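Local coordinates for fiber protein (Human adenovirus 14, PDB 3F0Y), which forms the trimeric knob at the tip of the viral fiber, which probably attaches the virus to receptors on the host cell, at residues Y139-Y144 with P153-V158. Numbering follows the deposited sequence.
Sequences YGTCHY and PIDISV
With chi1 of C142 at 68°, SG sits between the backbone N and carbonyl carbon and leans across to the facing strand, where I156, its CG1 beside the backbone N and its chain extended, brings CD1 to 3.6 Å from SG. The two belong to an antiparallel beta hairpin at the margin of one sheet of the knob's beta-sandwich. SG also rests on CB of I154, whose CD1 reaches on to CB of Y144; W177 and W179, from the next strand of the same sheet, continue this apolar face, and F199 of the opposing sheet packs on I156. Two hydrogen-bonded pairs, C142 with I154 and G140 with I156, join the backbones: I154 N to C142 O is the straightest bond, 2.8 Å at 173°, whereas I156 N approaches G140 O from above the carbonyl plane. On the more polar face, Y139 and H143 take part in the trimer interface: the ring of Y139 meets H143 of the second subunit, and that of H143 meets Y139 of the third. Within the hairpin, H143 crosses P153 obliquely, CD2 lying 3.6 Å from the proline CA. A water lies 2.7 Å from D155 OD1 and 3.1 Å from G140 O, linking the two strands.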
loop_
_atom_site.group_PDB
_atom_site.type_symbol
_atom_site.label_atom_id
_atom_site.label_comp_id
_atom_site.label_asym_id
_atom_site.label_seq_id
_atom_site.Cartn_x
_atom_site.Cartn_y
_atom_site.Cartn_z
ATOM N N TYR A 139 2.792 4.328 10.269
ATOM C CA TYR A 139 1.502 3.998 10.862
ATOM C C TYR A 139 0.549 3.396 9.842
ATOM O O TYR A 139 0.650 3.656 8.642
ATOM C CB TYR A 139 0.854 5.241 11.465
ATOM C CG TYR A 139 1.736 5.989 12.435
ATOM C CD1 TYR A 139 2.491 7.076 12.016
ATOM C CD2 TYR A 139 1.811 5.612 13.773
ATOM C CE1 TYR A 139 3.301 7.774 12.900
ATOM C CE2 TYR A 139 2.620 6.303 14.667
ATOM C CZ TYR A 139 3.359 7.384 14.224
ATOM O OH TYR A 139 4.162 8.075 15.102
ATOM N N GLY A 140 -0.389 2.600 10.337
ATOM C CA GLY A 140 -1.407 2.012 9.488
ATOM C C GLY A 140 -2.437 1.257 10.292
ATOM O O GLY A 140 -2.517 1.404 11.516
ATOM N N THR A 141 -3.235 0.460 9.590
ATOM C CA THR A 141 -4.277 -0.346 10.208
ATOM C C THR A 141 -4.353 -1.717 9.538
ATOM O O THR A 141 -4.016 -1.862 8.361
ATOM C CB THR A 141 -5.652 0.357 10.095
ATOM O OG1 THR A 141 -5.575 1.667 10.674
ATOM C CG2 THR A 141 -6.739 -0.439 10.805
ATOM N N CYS A 142 -4.791 -2.710 10.298
ATOM C CA CYS A 142 -5.130 -4.014 9.761
ATOM C C CYS A 142 -6.456 -4.369 10.413
ATOM O O CYS A 142 -7.010 -3.560 11.161
ATOM C CB CYS A 142 -4.047 -5.048 10.071
ATOM S SG CYS A 142 -3.889 -5.482 11.807
ATOM N N HIS A 143 -6.974 -5.555 10.130
ATOM C CA HIS A 143 -8.253 -5.957 10.691
ATOM C C HIS A 143 -8.214 -7.372 11.226
ATOM O O HIS A 143 -7.525 -8.237 10.685
ATOM C CB HIS A 143 -9.358 -5.838 9.644
ATOM C CG HIS A 143 -9.745 -4.427 9.335
ATOM N ND1 HIS A 143 -9.031 -3.632 8.464
ATOM C CD2 HIS A 143 -10.773 -3.667 9.780
ATOM C CE1 HIS A 143 -9.602 -2.444 8.387
ATOM N NE2 HIS A 143 -10.660 -2.438 9.178
ATOM N N TYR A 144 -8.959 -7.584 12.305
ATOM C CA TYR A 144 -9.258 -8.914 12.799
ATOM C C TYR A 144 -10.662 -9.278 12.327
ATOM O O TYR A 144 -11.611 -8.527 12.557
ATOM C CB TYR A 144 -9.180 -8.950 14.328
ATOM C CG TYR A 144 -9.821 -10.177 14.932
ATOM C CD1 TYR A 144 -9.176 -11.407 14.901
ATOM C CD2 TYR A 144 -11.080 -10.110 15.522
ATOM C CE1 TYR A 144 -9.759 -12.536 15.444
ATOM C CE2 TYR A 144 -11.672 -11.235 16.072
ATOM C CZ TYR A 144 -11.006 -12.446 16.027
ATOM O OH TYR A 144 -11.579 -13.573 16.563
ATOM N N PRO A 153 -11.086 -3.191 13.369
ATOM C CA PRO A 153 -9.859 -2.476 13.019
ATOM C C PRO A 153 -8.819 -2.481 14.140
ATOM O O PRO A 153 -9.152 -2.236 15.301
ATOM C CB PRO A 153 -10.350 -1.050 12.749
ATOM C CG PRO A 153 -11.568 -0.912 13.576
ATOM C CD PRO A 153 -12.212 -2.267 13.604
ATOM N N ILE A 154 -7.572 -2.765 13.776
ATOM C CA ILE A 154 -6.455 -2.775 14.714
ATOM C C ILE A 154 -5.417 -1.762 14.248
ATOM O O ILE A 154 -5.030 -1.770 13.082
ATOM C CB ILE A 154 -5.800 -4.171 14.786
ATOM C CG1 ILE A 154 -6.812 -5.215 15.266
ATOM C CG2 ILE A 154 -4.579 -4.149 15.704
ATOM C CD1 ILE A 154 -6.278 -6.635 15.253
ATOM N N ASP A 155 -4.969 -0.895 15.154
ATOM C CA ASP A 155 -3.940 0.093 14.830
ATOM C C ASP A 155 -2.569 -0.562 14.781
ATOM O O ASP A 155 -2.250 -1.407 15.617
ATOM C CB ASP A 155 -3.908 1.215 15.871
ATOM C CG ASP A 155 -5.197 2.004 15.923
ATOM O OD1 ASP A 155 -5.816 2.216 14.861
ATOM O OD2 ASP A 155 -5.587 2.418 17.033
ATOM N N ILE A 156 -1.759 -0.163 13.806
ATOM C CA ILE A 156 -0.386 -0.640 13.716
ATOM C C ILE A 156 0.577 0.535 13.714
ATOM O O ILE A 156 0.398 1.496 12.965
ATOM C CB ILE A 156 -0.145 -1.492 12.461
ATOM C CG1 ILE A 156 -1.070 -2.707 12.464
ATOM C CG2 ILE A 156 1.314 -1.948 12.401
ATOM C CD1 ILE A 156 -0.847 -3.643 11.302
ATOM N N SER A 157 1.586 0.447 14.572
ATOM C CA SER A 157 2.672 1.408 14.612
ATOM C C SER A 157 3.959 0.647 14.343
ATOM O O SER A 157 4.233 -0.364 14.988
ATOM C CB SER A 157 2.732 2.083 15.981
ATOM O OG SER A 157 3.712 3.104 16.008
ATOM N N VAL A 158 4.731 1.119 13.369
ATOM C CA VAL A 158 6.051 0.575 13.095
ATOM C C VAL A 158 7.087 1.642 13.418
ATOM O O VAL A 158 6.936 2.797 13.020
ATOM C CB VAL A 158 6.192 0.143 11.622
ATOM C CG1 VAL A 158 7.600 -0.373 11.345
ATOM C CG2 VAL A 158 5.156 -0.909 11.275
HETATM O O HOH W 1 -4.138 3.474 13.137
#